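Local structure of beta-galactosidase (Bacillus circulans, 4MAD) at residues E381-M386 / E476-G481. The protein probably hydrolyses terminal non-reducing beta-D-galactose residues of beta-D-galactosides, as a family 35 glycoside hydrolase with a TIM-barrel domain followed by all-beta domains. Sequence-based numbering, arbitrary orientation.
Sequences EAPLPM and EGVRLG
A classic beta bulge in strand 473-480, formed where Glu476 and Gly477 both face Gln414 of the neighbouring strand, is where the Pro383 ring meets this strand. Its CG lies 3.8 Å from Gly477 CA and 4.1 Å from Val478 N, so the ring tip rests on main chain rather than on a side chain. The CA atoms of Pro383 and Gly477, the nearest such pair of the two segments, are 5.8 Å apart. Val478 adds a looser apolar touch: CG1 lies anti to the backbone N (chi1 -177°), which leaves CG2 as the branch on the proline side, 4.5 Å from Pro383 CG. Trp488 of strand 488-493 touches both side chains, and Tyr398 also packs on the proline. In the first all-beta domain, the loop between strands 378-380 and 395-403, both of the six-stranded antiparallel sheet, thus meets a strand of the four-stranded one. The contact is modest, burying 123 Å² in all, and the two segments share no hydrogen bond. Glu476 O and Pro383 O, both acceptors, merely pass 3.9 Å apart, while Glu476 OE1 bonds to the Gln414 side chain. Farther along, Arg479 NH1 donates to Gly481 O (3.1 Å, 162° at the hydrogen), with the oxygen at the edge of the guanidinium group and nearly in its plane; Gln414 OE1 accepts from NE of the same arginine.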
ATOM      1  N   GLU A 381     -16.859 -27.011   5.287  1.00 19.71           N
ATOM      2  CA  GLU A 381     -17.708 -27.717   4.367  1.00 18.20           C
ATOM      3  C   GLU A 381     -17.641 -27.132   2.975  1.00 19.89           C
ATOM      4  O   GLU A 381     -17.566 -27.827   2.030  1.00 18.47           O
ATOM      5  CB  GLU A 381     -19.147 -27.847   4.903  1.00 19.98           C
ATOM      6  CG  GLU A 381     -19.823 -26.543   5.151  1.00 20.74           C
ATOM      7  CD  GLU A 381     -19.727 -26.060   6.579  1.00 30.91           C
ATOM      8  OE1 GLU A 381     -18.860 -26.519   7.299  1.00 26.42           O
ATOM      9  OE2 GLU A 381     -20.508 -25.208   6.948  1.00 25.85           O
ATOM     10  N   ALA A 382     -17.620 -25.813   2.917  1.00 19.78           N
ATOM     11  CA  ALA A 382     -17.547 -25.049   1.686  1.00 19.94           C
ATOM     12  C   ALA A 382     -16.307 -24.170   1.681  1.00 20.55           C
ATOM     13  O   ALA A 382     -15.867 -23.761   2.687  1.00 22.02           O
ATOM     14  CB  ALA A 382     -18.713 -24.177   1.573  1.00 23.86           C
ATOM     15  N   PRO A 383     -15.771 -23.895   0.525  1.00 18.37           N
ATOM     16  CA  PRO A 383     -14.629 -23.002   0.466  1.00 21.07           C
ATOM     17  C   PRO A 383     -15.042 -21.613   0.915  1.00 20.83           C
ATOM     18  O   PRO A 383     -16.001 -21.097   0.415  1.00 23.69           O
ATOM     19  CB  PRO A 383     -14.266 -22.996  -1.023  1.00 23.33           C
ATOM     20  CG  PRO A 383     -15.326 -23.580  -1.704  1.00 21.35           C
ATOM     21  CD  PRO A 383     -16.327 -24.157  -0.798  1.00 16.98           C
ATOM     22  N   LEU A 384     -14.318 -21.047   1.862  1.00 18.14           N
ATOM     23  CA  LEU A 384     -14.573 -19.699   2.323  1.00 15.56           C
ATOM     24  C   LEU A 384     -13.433 -18.747   1.884  1.00 13.79           C
ATOM     25  O   LEU A 384     -12.392 -19.178   1.610  1.00 15.86           O
ATOM     26  CB  LEU A 384     -14.684 -19.667   3.832  1.00 13.23           C
ATOM     27  CG  LEU A 384     -15.677 -20.609   4.497  1.00 16.84           C
ATOM     28  CD1 LEU A 384     -15.581 -20.572   5.972  1.00 18.11           C
ATOM     29  CD2 LEU A 384     -17.040 -20.315   4.040  1.00 24.77           C
ATOM     30  N   PRO A 385     -13.675 -17.465   1.814  1.00 16.03           N
ATOM     31  CA  PRO A 385     -12.587 -16.560   1.460  1.00 17.10           C
ATOM     32  C   PRO A 385     -11.597 -16.464   2.628  1.00 18.34           C
ATOM     33  O   PRO A 385     -11.938 -16.766   3.710  1.00 17.47           O
ATOM     34  CB  PRO A 385     -13.289 -15.241   1.242  1.00 17.38           C
ATOM     35  CG  PRO A 385     -14.525 -15.365   1.989  1.00 20.38           C
ATOM     36  CD  PRO A 385     -14.919 -16.744   2.040  1.00 16.31           C
ATOM     37  N   MET A 386     -10.375 -16.037   2.375  1.00 15.69           N
ATOM     38  CA  MET A 386      -9.300 -16.212   3.340  1.00 15.42           C
ATOM     39  C   MET A 386      -9.531 -15.488   4.658  1.00 15.61           C
ATOM     40  O   MET A 386      -9.035 -15.847   5.643  1.00 17.79           O
ATOM     41  CB  MET A 386      -7.937 -15.822   2.733  1.00 16.23           C
ATOM     42  CG  MET A 386      -7.818 -14.414   2.462  1.00 18.29           C
ATOM     43  SD  MET A 386      -6.103 -14.017   2.047  1.00 17.71           S
ATOM     44  CE  MET A 386      -5.764 -15.101   0.729  1.00 18.93           C
ATOM     45  N   GLU A 476     -17.138 -17.880  -3.307  1.00 22.66           N
ATOM     46  CA  GLU A 476     -18.335 -18.684  -3.115  1.00 22.50           C
ATOM     47  C   GLU A 476     -18.173 -20.206  -3.179  1.00 21.94           C
ATOM     48  O   GLU A 476     -18.716 -20.928  -2.391  1.00 21.89           O
ATOM     49  CB  GLU A 476     -19.348 -18.277  -4.169  1.00 21.32           C
ATOM     50  CG  GLU A 476     -19.865 -16.884  -4.029  1.00 25.76           C
ATOM     51  CD  GLU A 476     -20.705 -16.404  -5.211  1.00 33.66           C
ATOM     52  OE1 GLU A 476     -21.582 -17.118  -5.671  1.00 30.26           O
ATOM     53  OE2 GLU A 476     -20.434 -15.314  -5.670  1.00 33.01           O
ATOM     54  N   GLY A 477     -17.519 -20.657  -4.220  1.00 19.14           N
ATOM     55  CA  GLY A 477     -17.437 -22.077  -4.478  1.00 18.15           C
ATOM     56  C   GLY A 477     -16.505 -22.467  -5.600  1.00 16.68           C
ATOM     57  O   GLY A 477     -16.027 -21.626  -6.321  1.00 17.54           O
ATOM     58  N   VAL A 478     -16.285 -23.767  -5.724  1.00 17.93           N
ATOM     59  CA  VAL A 478     -15.622 -24.361  -6.867  1.00 16.81           C
ATOM     60  C   VAL A 478     -16.505 -25.454  -7.444  1.00 18.62           C
ATOM     61  O   VAL A 478     -17.023 -26.219  -6.729  1.00 17.22           O
ATOM     62  CB  VAL A 478     -14.299 -24.959  -6.476  1.00 18.71           C
ATOM     63  CG1 VAL A 478     -13.604 -25.504  -7.636  1.00 16.72           C
ATOM     64  CG2 VAL A 478     -13.450 -23.961  -5.753  1.00 17.85           C
ATOM     65  N   ARG A 479     -16.688 -25.480  -8.739  1.00 17.73           N
ATOM     66  CA  ARG A 479     -17.592 -26.462  -9.299  1.00 19.53           C
ATOM     67  C   ARG A 479     -17.090 -27.121 -10.558  1.00 19.27           C
ATOM     68  O   ARG A 479     -16.336 -26.552 -11.271  1.00 18.97           O
ATOM     69  CB  ARG A 479     -18.972 -25.884  -9.532  1.00 18.33           C
ATOM     70  CG  ARG A 479     -19.032 -24.747 -10.424  1.00 19.17           C
ATOM     71  CD  ARG A 479     -20.372 -24.028 -10.332  1.00 19.32           C
ATOM     72  NE  ARG A 479     -20.356 -22.656 -10.786  1.00 21.04           N
ATOM     73  CZ  ARG A 479     -20.508 -22.254 -12.036  1.00 21.85           C
ATOM     74  NH1 ARG A 479     -20.670 -23.100 -13.021  1.00 24.21           N
ATOM     75  NH2 ARG A 479     -20.492 -20.989 -12.317  1.00 19.34           N
ATOM     76  N   LEU A 480     -17.569 -28.332 -10.777  1.00 18.50           N
ATOM     77  CA  LEU A 480     -17.334 -29.036 -11.997  1.00 18.51           C
ATOM     78  C   LEU A 480     -18.676 -29.040 -12.716  1.00 19.78           C
ATOM     79  O   LEU A 480     -19.619 -29.552 -12.217  1.00 17.06           O
ATOM     80  CB  LEU A 480     -16.917 -30.456 -11.654  1.00 18.43           C
ATOM     81  CG  LEU A 480     -15.599 -30.596 -10.904  1.00 16.81           C
ATOM     82  CD1 LEU A 480     -15.427 -31.919 -10.384  1.00 16.64           C
ATOM     83  CD2 LEU A 480     -14.406 -30.209 -11.710  1.00 20.14           C
ATOM     84  N   GLY A 481     -18.759 -28.437 -13.871  1.00 20.48           N
ATOM     85  CA  GLY A 481     -20.070 -28.135 -14.386  1.00 24.16           C
ATOM     86  C   GLY A 481     -20.816 -27.263 -13.376  1.00 22.19           C
ATOM     87  O   GLY A 481     -20.364 -26.230 -13.023  1.00 21.81           O
TER